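Local atomic coordinates of ApRick protease (PDB entry 5C9F), a protein that probably cleaves polypeptides as a retropepsin-like aspartic endopeptidase, this chain being the C-terminal protease part of a longer protein that is probably membrane-bound. Residues E10-R15 / L123-Y128; I23-N28 / V83-E88; D42-K47 / K93-L98; L53-T58 / A76-N81. All coordinates share one frame; numbering follows the deposited sequence.

Interaction 1: E10-R15 / L123-Y128; sequences EIIIAR and LLILNY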
loop_
_atom_site.group_PDB
_atom_site.type_symbol
_atom_site.label_atom_id
_atom_site.label_comp_id
_atom_site.label_asym_id
_atom_site.label_seq_id
_atom_site.Cartn_x
_atom_site.Cartn_y
_atom_site.Cartn_z
ATOM N N GLU A 10 4.450 3.071 -7.668
ATOM C CA GLU A 10 5.821 2.960 -8.069
ATOM C C GLU A 10 6.039 3.523 -9.462
ATOM O O GLU A 10 5.144 3.450 -10.331
ATOM C CB GLU A 10 6.296 1.519 -8.036
ATOM C CG GLU A 10 6.000 0.695 -9.292
ATOM C CD GLU A 10 5.322 -0.625 -8.990
ATOM O OE1 GLU A 10 4.321 -0.614 -8.241
ATOM O OE2 GLU A 10 5.761 -1.650 -9.529
ATOM N N ILE A 11 7.227 4.092 -9.651
ATOM C CA ILE A 11 7.706 4.507 -10.951
ATOM C C ILE A 11 9.019 3.775 -11.196
ATOM O O ILE A 11 9.905 3.789 -10.365
ATOM C CB ILE A 11 7.895 6.041 -10.998
ATOM C CG1 ILE A 11 6.543 6.726 -10.846
ATOM C CG2 ILE A 11 8.458 6.463 -12.339
ATOM C CD1 ILE A 11 6.652 8.139 -10.327
ATOM N N ILE A 12 9.133 3.178 -12.377
ATOM C CA ILE A 12 10.337 2.458 -12.776
ATOM C C ILE A 12 10.855 3.060 -14.073
ATOM O O ILE A 12 10.094 3.263 -15.029
ATOM C CB ILE A 12 10.054 0.979 -13.057
ATOM C CG1 ILE A 12 9.489 0.314 -11.808
ATOM C CG2 ILE A 12 11.326 0.257 -13.486
ATOM C CD1 ILE A 12 8.856 -1.029 -12.120
ATOM N N ILE A 13 12.127 3.417 -14.072
ATOM C CA ILE A 13 12.747 4.106 -15.186
ATOM C C ILE A 13 13.972 3.366 -15.598
ATOM O O ILE A 13 14.825 3.075 -14.744
ATOM C CB ILE A 13 13.061 5.561 -14.824
ATOM C CG1 ILE A 13 11.735 6.335 -14.773
ATOM C CG2 ILE A 13 13.922 6.244 -15.908
ATOM C CD1 ILE A 13 11.762 7.500 -13.856
ATOM N N ALA A 14 14.084 3.088 -16.910
ATOM C CA ALA A 14 15.249 2.404 -17.429
ATOM C C ALA A 14 16.337 3.436 -17.744
ATOM O O ALA A 14 16.057 4.530 -18.225
ATOM C CB ALA A 14 14.887 1.598 -18.651
ATOM N N ARG A 15 17.575 3.076 -17.440
ATOM C CA ARG A 15 18.697 3.937 -17.682
ATOM C C ARG A 15 18.762 4.229 -19.203
ATOM O O ARG A 15 18.552 3.376 -19.966
ATOM C CB ARG A 15 20.002 3.269 -17.241
ATOM C CG ARG A 15 21.149 4.257 -17.193
ATOM C CD ARG A 15 22.464 3.562 -16.858
ATOM N NE ARG A 15 22.506 3.007 -15.501
ATOM C CZ ARG A 15 22.902 3.671 -14.417
ATOM N NH1 ARG A 15 23.155 4.978 -14.473
ATOM N NH2 ARG A 15 22.956 3.047 -13.241
ATOM N N LEU A 123 18.159 0.239 -13.620
ATOM C CA LEU A 123 16.779 0.671 -13.258
ATOM C C LEU A 123 16.754 1.581 -12.071
ATOM O O LEU A 123 17.498 1.400 -11.102
ATOM C CB LEU A 123 15.927 -0.510 -12.843
ATOM C CG LEU A 123 15.612 -1.537 -13.883
ATOM C CD1 LEU A 123 14.832 -2.678 -13.228
ATOM C CD2 LEU A 123 14.847 -0.909 -15.056
ATOM N N LEU A 124 15.893 2.590 -12.158
ATOM C CA LEU A 124 15.652 3.500 -11.040
ATOM C C LEU A 124 14.227 3.227 -10.618
ATOM O O LEU A 124 13.322 3.263 -11.450
ATOM C CB LEU A 124 15.840 4.933 -11.505
ATOM C CG LEU A 124 15.146 6.089 -10.724
ATOM C CD1 LEU A 124 15.669 6.143 -9.341
ATOM C CD2 LEU A 124 15.453 7.407 -11.410
ATOM N N ILE A 125 14.024 2.989 -9.329
ATOM C CA ILE A 125 12.719 2.619 -8.809
ATOM C C ILE A 125 12.341 3.603 -7.694
ATOM O O ILE A 125 13.073 3.769 -6.704
ATOM C CB ILE A 125 12.712 1.171 -8.274
ATOM C CG1 ILE A 125 13.142 0.184 -9.373
ATOM C CG2 ILE A 125 11.343 0.824 -7.726
ATOM C CD1 ILE A 125 14.457 -0.521 -9.127
ATOM N N LEU A 126 11.256 4.328 -7.924
ATOM C CA LEU A 126 10.689 5.240 -6.914
ATOM C C LEU A 126 9.377 4.621 -6.400
ATOM O O LEU A 126 8.518 4.282 -7.188
ATOM C CB LEU A 126 10.365 6.541 -7.518
ATOM C CG LEU A 126 11.592 7.239 -8.165
ATOM C CD1 LEU A 126 11.161 8.467 -8.914
ATOM C CD2 LEU A 126 12.620 7.619 -7.134
ATOM N N ASN A 127 9.241 4.538 -5.080
ATOM C CA ASN A 127 8.025 4.127 -4.427
ATOM C C ASN A 127 7.487 5.285 -3.599
ATOM O O ASN A 127 8.237 5.984 -2.918
ATOM C CB ASN A 127 8.313 2.859 -3.614
ATOM C CG ASN A 127 8.434 1.619 -4.525
ATOM O OD1 ASN A 127 7.427 1.063 -4.977
ATOM N ND2 ASN A 127 9.642 1.170 -4.752
ATOM N N TYR A 128 6.177 5.481 -3.636
ATOM C CA TYR A 128 5.520 6.558 -2.904
ATOM C C TYR A 128 4.213 6.118 -2.300
ATOM O O TYR A 128 3.637 5.088 -2.706
ATOM C CB TYR A 128 5.271 7.799 -3.797
ATOM C CG TYR A 128 4.370 7.527 -4.954
ATOM C CD1 TYR A 128 4.900 7.053 -6.138
ATOM C CD2 TYR A 128 2.998 7.741 -4.882
ATOM C CE1 TYR A 128 4.087 6.742 -7.204
ATOM C CE2 TYR A 128 2.161 7.464 -5.970
ATOM C CZ TYR A 128 2.730 6.972 -7.121
ATOM O OH TYR A 128 1.979 6.620 -8.244
#

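Interaction 2: I23-N28 / V83-E88; sequences INAFVN and VVIGKE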
loop_
_atom_site.group_PDB
_atom_site.type_symbol
_atom_site.label_atom_id
_atom_site.label_comp_id
_atom_site.label_asym_id
_atom_site.label_seq_id
_atom_site.Cartn_x
_atom_site.Cartn_y
_atom_site.Cartn_z
ATOM N N ILE A 23 13.597 11.661 -15.898
ATOM C CA ILE A 23 12.225 11.579 -15.398
ATOM C C ILE A 23 11.446 12.826 -15.800
ATOM O O ILE A 23 11.952 13.928 -15.693
ATOM C CB ILE A 23 12.119 11.609 -13.851
ATOM C CG1 ILE A 23 13.042 10.633 -13.186
ATOM C CG2 ILE A 23 10.689 11.279 -13.467
ATOM C CD1 ILE A 23 13.025 10.838 -11.676
ATOM N N ASN A 24 10.249 12.605 -16.300
ATOM C CA ASN A 24 9.315 13.674 -16.663
ATOM C C ASN A 24 8.442 13.946 -15.443
ATOM O O ASN A 24 7.946 13.027 -14.795
ATOM C CB ASN A 24 8.452 13.231 -17.843
ATOM C CG ASN A 24 9.234 13.148 -19.107
ATOM O OD1 ASN A 24 10.031 14.039 -19.421
ATOM N ND2 ASN A 24 9.064 12.080 -19.823
ATOM N N ALA A 25 8.399 15.195 -15.055
ATOM C CA ALA A 25 7.582 15.606 -13.967
ATOM C C ALA A 25 6.639 16.678 -14.483
ATOM O O ALA A 25 6.963 17.385 -15.419
ATOM C CB ALA A 25 8.487 16.145 -12.856
ATOM N N PHE A 26 5.538 16.874 -13.794
ATOM C CA PHE A 26 4.693 17.996 -14.021
ATOM C C PHE A 26 4.902 19.026 -12.934
ATOM O O PHE A 26 4.640 18.783 -11.754
ATOM C CB PHE A 26 3.241 17.580 -14.120
ATOM C CG PHE A 26 2.960 16.831 -15.379
ATOM C CD1 PHE A 26 3.262 15.481 -15.458
ATOM C CD2 PHE A 26 2.451 17.478 -16.506
ATOM C CE1 PHE A 26 3.028 14.765 -16.618
ATOM C CE2 PHE A 26 2.229 16.761 -17.695
ATOM C CZ PHE A 26 2.517 15.405 -17.743
ATOM N N VAL A 27 5.459 20.157 -13.345
ATOM C CA VAL A 27 5.841 21.266 -12.407
ATOM C C VAL A 27 4.855 22.391 -12.698
ATOM O O VAL A 27 4.830 22.911 -13.816
ATOM C CB VAL A 27 7.274 21.689 -12.641
ATOM C CG1 VAL A 27 7.677 22.766 -11.660
ATOM C CG2 VAL A 27 8.227 20.484 -12.515
ATOM N N ASN A 28 4.015 22.711 -11.699
ATOM C CA ASN A 28 2.956 23.691 -11.855
ATOM C C ASN A 28 2.164 23.421 -13.131
ATOM O O ASN A 28 1.972 24.301 -13.956
ATOM C CB ASN A 28 3.529 25.110 -11.868
ATOM C CG ASN A 28 4.313 25.419 -10.633
ATOM O OD1 ASN A 28 4.137 24.774 -9.572
ATOM N ND2 ASN A 28 5.239 26.383 -10.756
ATOM N N VAL A 83 5.160 19.944 -7.780
ATOM C CA VAL A 83 5.980 19.011 -8.561
ATOM C C VAL A 83 5.329 17.638 -8.423
ATOM O O VAL A 83 5.291 17.083 -7.321
ATOM C CB VAL A 83 7.437 18.899 -8.062
ATOM C CG1 VAL A 83 8.227 17.879 -8.900
ATOM C CG2 VAL A 83 8.198 20.232 -8.120
ATOM N N VAL A 84 4.802 17.118 -9.530
ATOM C CA VAL A 84 4.134 15.841 -9.530
ATOM C C VAL A 84 5.041 14.842 -10.256
ATOM O O VAL A 84 5.319 14.999 -11.469
ATOM C CB VAL A 84 2.756 15.921 -10.211
ATOM C CG1 VAL A 84 2.067 14.548 -10.202
ATOM C CG2 VAL A 84 1.898 16.980 -9.532
ATOM N N ILE A 85 5.447 13.837 -9.509
ATOM C CA ILE A 85 6.116 12.637 -10.034
ATOM C C ILE A 85 5.463 11.451 -9.265
ATOM O O ILE A 85 5.908 11.087 -8.173
ATOM C CB ILE A 85 7.614 12.619 -9.689
ATOM C CG1 ILE A 85 8.323 13.850 -10.308
ATOM C CG2 ILE A 85 8.249 11.341 -10.250
ATOM C CD1 ILE A 85 9.707 14.063 -9.784
ATOM N N GLY A 86 4.396 10.896 -9.808
ATOM C CA GLY A 86 3.565 9.943 -9.076
ATOM C C GLY A 86 2.713 10.677 -8.059
ATOM O O GLY A 86 1.512 10.860 -8.253
ATOM N N LYS A 87 3.322 11.122 -6.976
ATOM C CA LYS A 87 2.569 11.976 -6.058
ATOM C C LYS A 87 2.966 13.423 -6.235
ATOM O O LYS A 87 4.011 13.741 -6.848
ATOM C CB LYS A 87 2.783 11.565 -4.621
ATOM C CG LYS A 87 4.179 11.711 -4.092
ATOM C CD LYS A 87 4.219 11.367 -2.607
ATOM C CE LYS A 87 3.893 12.547 -1.728
ATOM N NZ LYS A 87 3.616 12.051 -0.349
ATOM N N GLU A 88 2.139 14.287 -5.640
ATOM C CA GLU A 88 2.338 15.713 -5.702
ATOM C C GLU A 88 3.187 16.149 -4.541
ATOM O O GLU A 88 2.856 15.893 -3.420
ATOM C CB GLU A 88 1.029 16.439 -5.664
ATOM C CG GLU A 88 1.266 17.928 -5.816
ATOM C CD GLU A 88 -0.011 18.718 -5.976
ATOM O OE1 GLU A 88 -1.104 18.174 -5.761
ATOM O OE2 GLU A 88 0.083 19.893 -6.335
#

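Interaction 3: D42-K47 / K93-L98; sequences DIALTK and KGHVGL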
loop_
_atom_site.group_PDB
_atom_site.type_symbol
_atom_site.label_atom_id
_atom_site.label_comp_id
_atom_site.label_asym_id
_atom_site.label_seq_id
_atom_site.Cartn_x
_atom_site.Cartn_y
_atom_site.Cartn_z
ATOM N N ASP A 42 19.101 20.648 -4.340
ATOM C CA ASP A 42 17.788 21.174 -4.790
ATOM C C ASP A 42 17.706 21.038 -6.280
ATOM O O ASP A 42 18.705 20.635 -6.960
ATOM C CB ASP A 42 17.524 22.614 -4.262
ATOM C CG ASP A 42 18.501 23.637 -4.821
ATOM O OD1 ASP A 42 19.697 23.355 -4.927
ATOM O OD2 ASP A 42 18.097 24.735 -5.227
ATOM N N ILE A 43 16.510 21.248 -6.810
ATOM C CA ILE A 43 16.324 21.209 -8.256
ATOM C C ILE A 43 17.084 22.318 -8.931
ATOM O O ILE A 43 17.096 23.490 -8.447
ATOM C CB ILE A 43 14.869 21.315 -8.607
ATOM C CG1 ILE A 43 14.207 19.969 -8.335
ATOM C CG2 ILE A 43 14.662 21.712 -10.071
ATOM C CD1 ILE A 43 12.724 20.019 -8.430
ATOM N N ALA A 44 17.728 21.970 -10.026
ATOM C CA ALA A 44 18.386 22.977 -10.863
ATOM C C ALA A 44 17.645 23.109 -12.189
ATOM O O ALA A 44 17.573 22.173 -12.960
ATOM C CB ALA A 44 19.836 22.575 -11.099
ATOM N N LEU A 45 17.049 24.258 -12.437
ATOM C CA LEU A 45 16.301 24.459 -13.658
ATOM C C LEU A 45 17.139 25.196 -14.698
ATOM O O LEU A 45 17.789 26.186 -14.387
ATOM C CB LEU A 45 15.042 25.294 -13.388
ATOM C CG LEU A 45 13.784 24.809 -12.758
ATOM C CD1 LEU A 45 12.741 25.912 -12.877
ATOM C CD2 LEU A 45 13.304 23.549 -13.473
ATOM N N THR A 46 17.031 24.779 -15.943
ATOM C CA THR A 46 17.623 25.548 -17.010
ATOM C C THR A 46 16.899 26.862 -17.099
ATOM O O THR A 46 15.736 26.999 -16.721
ATOM C CB THR A 46 17.531 24.843 -18.395
ATOM O OG1 THR A 46 16.147 24.683 -18.761
ATOM C CG2 THR A 46 18.192 23.480 -18.346
ATOM N N LYS A 47 17.577 27.852 -17.653
ATOM C CA LYS A 47 16.894 29.119 -17.963
ATOM C C LYS A 47 15.652 28.923 -18.834
ATOM O O LYS A 47 14.537 29.527 -18.581
ATOM C CB LYS A 47 17.883 30.109 -18.667
ATOM C CG LYS A 47 19.003 30.601 -17.779
ATOM C CD LYS A 47 19.656 31.880 -18.363
ATOM C CE LYS A 47 20.097 31.752 -19.848
ATOM N NZ LYS A 47 21.470 32.287 -20.183
ATOM N N LYS A 93 12.130 23.257 -3.346
ATOM C CA LYS A 93 13.221 24.231 -3.544
ATOM C C LYS A 93 13.901 23.980 -4.862
ATOM O O LYS A 93 14.215 22.834 -5.223
ATOM C CB LYS A 93 14.256 24.070 -2.415
ATOM C CG LYS A 93 14.858 25.357 -1.880
ATOM C CD LYS A 93 16.190 25.097 -1.159
ATOM C CE LYS A 93 16.872 26.384 -0.717
ATOM N NZ LYS A 93 16.253 26.958 0.513
ATOM N N GLY A 94 14.279 25.077 -5.515
ATOM C CA GLY A 94 15.097 24.994 -6.713
ATOM C C GLY A 94 15.878 26.249 -6.913
ATOM O O GLY A 94 15.846 27.172 -6.090
ATOM N N HIS A 95 16.620 26.300 -7.997
ATOM C CA HIS A 95 17.295 27.498 -8.356
ATOM C C HIS A 95 17.485 27.495 -9.856
ATOM O O HIS A 95 17.382 26.460 -10.502
ATOM C CB HIS A 95 18.672 27.593 -7.686
ATOM C CG HIS A 95 19.617 26.508 -8.114
ATOM N ND1 HIS A 95 19.764 25.348 -7.402
ATOM C CD2 HIS A 95 20.497 26.425 -9.153
ATOM C CE1 HIS A 95 20.686 24.588 -7.977
ATOM N NE2 HIS A 95 21.141 25.212 -9.040
ATOM N N VAL A 96 17.677 28.678 -10.407
ATOM C CA VAL A 96 17.988 28.812 -11.837
ATOM C C VAL A 96 19.326 29.467 -12.061
ATOM O O VAL A 96 19.618 30.531 -11.490
ATOM C CB VAL A 96 16.833 29.435 -12.657
ATOM C CG1 VAL A 96 15.895 30.252 -11.830
ATOM C CG2 VAL A 96 17.322 30.127 -13.887
ATOM N N GLY A 97 20.146 28.798 -12.866
ATOM C CA GLY A 97 21.462 29.273 -13.192
ATOM C C GLY A 97 21.399 30.326 -14.323
ATOM O O GLY A 97 20.325 30.682 -14.806
ATOM N N LEU A 98 22.559 30.827 -14.723
ATOM C CA LEU A 98 22.698 31.867 -15.768
ATOM C C LEU A 98 22.947 31.250 -17.115
ATOM O O LEU A 98 22.907 31.935 -18.130
ATOM C CB LEU A 98 23.820 32.847 -15.417
ATOM C CG LEU A 98 23.514 33.870 -14.315
ATOM C CD1 LEU A 98 24.714 34.752 -13.992
ATOM C CD2 LEU A 98 22.323 34.730 -14.759
#

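Interaction 4: L53-T58 / A76-N81; sequences LGFDLT and APITLN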
loop_
_atom_site.group_PDB
_atom_site.type_symbol
_atom_site.label_atom_id
_atom_site.label_comp_id
_atom_site.label_asym_id
_atom_site.label_seq_id
_atom_site.Cartn_x
_atom_site.Cartn_y
_atom_site.Cartn_z
ATOM N N LEU A 53 8.046 27.969 -17.141
ATOM C CA LEU A 53 7.265 27.981 -15.927
ATOM C C LEU A 53 6.845 29.409 -15.544
ATOM O O LEU A 53 6.220 29.622 -14.495
ATOM C CB LEU A 53 8.054 27.349 -14.779
ATOM C CG LEU A 53 8.278 25.845 -14.974
ATOM C CD1 LEU A 53 9.158 25.306 -13.876
ATOM C CD2 LEU A 53 6.984 25.027 -15.053
ATOM N N GLY A 54 7.138 30.372 -16.399
ATOM C CA GLY A 54 6.652 31.761 -16.215
ATOM C C GLY A 54 7.554 32.597 -15.331
ATOM O O GLY A 54 7.160 33.670 -14.941
ATOM N N PHE A 55 8.757 32.120 -15.010
ATOM C CA PHE A 55 9.693 32.942 -14.269
ATOM C C PHE A 55 10.264 34.042 -15.183
ATOM O O PHE A 55 10.522 33.821 -16.347
ATOM C CB PHE A 55 10.795 32.106 -13.684
ATOM C CG PHE A 55 10.367 31.293 -12.517
ATOM C CD1 PHE A 55 10.176 31.889 -11.283
ATOM C CD2 PHE A 55 10.063 29.971 -12.655
ATOM C CE1 PHE A 55 9.761 31.158 -10.192
ATOM C CE2 PHE A 55 9.647 29.221 -11.570
ATOM C CZ PHE A 55 9.462 29.815 -10.336
ATOM N N ASP A 56 10.321 35.261 -14.669
ATOM C CA ASP A 56 10.899 36.393 -15.403
ATOM C C ASP A 56 12.314 36.479 -14.965
ATOM O O ASP A 56 12.598 36.893 -13.818
ATOM C CB ASP A 56 10.149 37.692 -15.075
ATOM C CG ASP A 56 10.721 38.912 -15.811
ATOM O OD1 ASP A 56 11.869 38.861 -16.307
ATOM O OD2 ASP A 56 9.999 39.925 -15.874
ATOM N N LEU A 57 13.219 36.087 -15.856
ATOM C CA LEU A 57 14.621 35.901 -15.443
ATOM C C LEU A 57 15.237 37.242 -15.033
ATOM O O LEU A 57 16.107 37.256 -14.192
ATOM C CB LEU A 57 15.462 35.312 -16.571
ATOM C CG LEU A 57 15.549 33.798 -16.771
ATOM C CD1 LEU A 57 14.550 32.979 -15.979
ATOM C CD2 LEU A 57 15.484 33.517 -18.258
ATOM N N THR A 58 14.740 38.348 -15.572
ATOM C CA THR A 58 15.252 39.670 -15.173
ATOM C C THR A 58 14.839 40.096 -13.752
ATOM O O THR A 58 15.493 40.955 -13.175
ATOM C CB THR A 58 14.791 40.788 -16.140
ATOM O OG1 THR A 58 13.381 41.044 -15.962
ATOM C CG2 THR A 58 15.067 40.386 -17.574
ATOM N N ALA A 76 19.666 31.984 -8.946
ATOM C CA ALA A 76 18.538 32.592 -8.240
ATOM C C ALA A 76 17.733 31.481 -7.611
ATOM O O ALA A 76 17.309 30.534 -8.298
ATOM C CB ALA A 76 17.656 33.397 -9.191
ATOM N N PRO A 77 17.495 31.570 -6.302
ATOM C CA PRO A 77 16.653 30.579 -5.644
ATOM C C PRO A 77 15.199 30.773 -6.009
ATOM O O PRO A 77 14.782 31.893 -6.170
ATOM C CB PRO A 77 16.879 30.861 -4.143
ATOM C CG PRO A 77 17.347 32.263 -4.089
ATOM C CD PRO A 77 18.096 32.519 -5.347
ATOM N N ILE A 78 14.456 29.673 -6.165
ATOM C CA ILE A 78 13.034 29.702 -6.437
ATOM C C ILE A 78 12.370 28.629 -5.612
ATOM O O ILE A 78 13.025 27.726 -5.108
ATOM C CB ILE A 78 12.721 29.490 -7.920
ATOM C CG1 ILE A 78 13.352 28.172 -8.420
ATOM C CG2 ILE A 78 13.240 30.685 -8.768
ATOM C CD1 ILE A 78 12.908 27.756 -9.784
ATOM N N THR A 79 11.052 28.708 -5.540
ATOM C CA THR A 79 10.220 27.653 -4.953
ATOM C C THR A 79 9.154 27.206 -5.952
ATOM O O THR A 79 8.534 28.018 -6.586
ATOM C CB THR A 79 9.542 28.154 -3.675
ATOM O OG1 THR A 79 10.565 28.540 -2.752
ATOM C CG2 THR A 79 8.685 27.072 -3.067
ATOM N N LEU A 80 9.048 25.897 -6.144
ATOM C CA LEU A 80 8.129 25.340 -7.098
ATOM C C LEU A 80 6.864 24.916 -6.331
ATOM O O LEU A 80 6.894 24.058 -5.470
ATOM C CB LEU A 80 8.766 24.207 -7.817
ATOM C CG LEU A 80 10.027 24.583 -8.637
ATOM C CD1 LEU A 80 10.722 23.315 -9.068
ATOM C CD2 LEU A 80 9.730 25.420 -9.843
ATOM N N ASN A 81 5.760 25.555 -6.645
ATOM C CA ASN A 81 4.519 25.315 -5.923
ATOM C C ASN A 81 4.132 23.852 -5.959
ATOM O O ASN A 81 3.772 23.292 -4.935
ATOM C CB ASN A 81 3.377 26.154 -6.508
ATOM C CG ASN A 81 3.617 27.638 -6.346
ATOM O OD1 ASN A 81 4.231 28.072 -5.396
ATOM N ND2 ASN A 81 3.139 28.419 -7.298
#

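Interaction 1: E10-R15 / L123-Y128
An antiparallel beta ladder ties Ile11 and Ile13 to Leu126 and Leu124, bringing a strand from near the start of the chain alongside its last one. The two short strands run at 170° to each other. Ile11 and Leu126 are a hydrogen-bonded pair: Ile11 N gives to Leu126 O and Leu126 N to Ile11 O, both at 2.8 Å. Ile13 and Leu124 repeat the pattern two residues on. Glu10-Asn127, Ile12-Ile125 and Ala14-Leu123 are the non-hydrogen-bonded pairs, and there CA-H groups turn to the carbonyls; Glu10 CA sits 3.1 Å from Leu126 O.

Strand 123-131 is the middle of a three-stranded antiparallel sheet, with 2-14 on one flank and 116-120 on the other. Glu10, Ile11 and Ile12 also pair antiparallel with a strand of the second subunit, so the sheet continues into it.

On the Ile12 face, the branch methyl Ile12 CG2, anti to the backbone N, meets Leu123 CD2 at 4.0 Å, the two side chains lying askew. This face packs on the third subunit, where Ile12 meets its own counterpart. On the other face Ile11 CB and Leu126 CB are 4.3 Å apart. At the Glu10 end of the ladder, Tyr128 has CG held between its backbone N and carbonyl carbon (chi1 62°), and the ring swings over to the partner strand, placing Tyr128 CE1 3.7 Å from Glu10 N and 4.3 Å from Ile11 CD1. Ile13 and Leu126 then rest on Ile23 of the same chain.

Interaction 2: I23-N28 / V83-E88
Ala25 and Ile85 press together in the tight half of this contact: Ala25 CB stands 3.4 Å from Ile85 CG1, closer than usual for two carbons. Both branches of Ile85 are used. CG1, beside the backbone N (chi1 -61°), lies against the alanine, with Ile85 CD1 following it at 3.9 Å from Ala25 CB. On the other branch, Ile85 CG2 reaches Ile23 CG2 at 4.0 Å, where the two isoleucine side chains cross at about a right angle. Further along the same buried layer, Ala25 CB and Val27 CG1 make looser contacts with the two methyls of Val83. Phe34 from strand 30-36 touches Ala25, while Ile11 and Ile13 of strand 2-14 reach Ile85 and Ile23.

The backbones meet as antiparallel neighbours in the mixed sheet of the protease fold, where strand 22-27 lies between 30-36 and 71-84. Phe26 and Val84 are the hydrogen-bonded pair, Val84 N to Phe26 O at 2.8 Å and Phe26 N to Val84 O at 3.0 Å. After Val84 the chain leaves the pairing, and residues 85-87 form a classic gamma turn with Gly86, at positive phi, in its middle. Its Lys87 N to Ile85 O bond is weak; from there the chain enters strand 88-97.

The opposite face is far looser. Phe26 and Val84 touch mainly near their roots, CB to CB at 4.3 Å, and the phenyl ring leads off from the partner strand on the exposed side. At the far end Asn28 OD1 takes a hydrogen bond from Ser82 N, and Glu88 OE2 bonds Ser82 OG.

Interaction 3: D42-K47 / K93-L98
A buried histidine-carboxylate bond is the odd thing in this parallel strand pair: His95 ND1 gives its hydrogen to Asp42 OD2 at 2.8 Å and nearly straight, 171° at the hydrogen. The oxygen lies almost in the imidazole plane, while the ring nitrogen meets it on the syn side but 31° out of the carboxylate plane. His95 has CG tucked between its backbone N and carbonyl carbon (chi1 63°), which folds the ring over the neighbouring strand. Ala44 CA then sits over one face of the His95 ring, 4.1 Å from its centroid, a CH-pi contact, and Ala44 CB touches His95 NE2 at 3.6 Å. Tyr66 contacts both partners, its hydroxyl bonding Asp42 OD1 and its ring stacking on His95, which is consistent with holding the pair in place.

The backbone ladder steps through Ile43 N to Lys93 O, His95 N to Ile43 O at 2.9 Å, and Leu45 N to His95 O at 3.0 Å, the last of these nearly linear. Gly94, without a side chain, brings its CA to 3.0 Å from Ile43 O. The aliphatic part of Lys47 lies along Gly97, with Lys47 CG 3.3 Å from Gly97 O, a buried carbonyl with no partner in the model.

Residues 42-47 closely follow the Asp-Thr-Gly motif characteristic of aspartic proteases. In the mixed sheet of this retropepsin-like domain, strand 88-97 is flanked by 43-45 and 71-84. Ile43 touches Phe34 and Leu80, Leu45 touches Phe34 and Ile78, and Ala44 bonds to Leu105 through its backbone. Thr46 OG1 N-caps helix 47-52 by bonding Asp49 N.

Interaction 4: L53-T58 / A76-N81
Apolar packing carries the meeting of Phe55 with Ile78 and Leu80. Ile78 approaches the Phe55 ring obliquely from one side, and its two branches touch different parts of it: Ile78 CG2 comes to Phe55 CE1 at 3.8 Å and Ile78 CD1 to Phe55 CE2 at 4.0 Å. Ile78 has CG1 between its backbone N and carbonyl carbon (chi1 56°), a setting that brings both methyls to the same side of the ring plane. One of them also makes a CH-pi contact, Ile78 CG2 being 4.3 Å from the Phe55 ring centroid but off-centre, 29° from the normal. Leu80 comes from another direction, its CD2 at the ring edge, 4.2 Å from Phe55 CE2. The same Leu80 methyl meets Leu53 CD1 at 4.1 Å, where the two leucine side chains cross at about a right angle; Leu80 CD2 is thus shared between Leu53 and the phenyl ring.

Polar bonding is found inside the loop rather than between the two segments. Thr58 OG1 gives to Asp56 OD1 at 2.7 Å, from above the carboxylate plane, and Thr58 N adds a weak bond; one carboxylate oxygen receives both bonds across the bend at Leu57. Upstream, Gly54 with positive phi is the C-prime residue of a Schellman motif closing helix 47-52: Phe55 N bonds Ala50 O and Gly54 N bonds Gln51 O.

Within the retropepsin-like domain the contact lays the chain just after helix 47-52 against one side of strand 71-84. Phe55 also touches Ala50 of that helix, Leu45 of strand 43-45 reaches both Leu53 and Ile78, and the backbone of 76-81 is paired with strand 88-97.

How the interactions relate
Interactions 2 and 3 are strand pairs of the mixed sheet, interaction 4 lays a loop on it, and interaction 1 lies in the separate terminal sheet. Interactions 1, 2 and 3 are buried, interaction 4 only partly; interaction 2 is centred nearest the chain's centre (about 8 Å), 1 and 4 farthest (about 14 Å). Interaction 1 touches three other subunits, interaction 2 the second one, 3 and 4 none. Ile13 CD1 comes 3.4 Å from Ile23 CG1, so the terminal sheet rests on the fold. Interactions 2 and 4 share strand 71-84. Chemistry follows place: antiparallel ladders with hydrocarbon faces in 1 and 2, a buried polar pair in parallel 3, side-chain packing in 4.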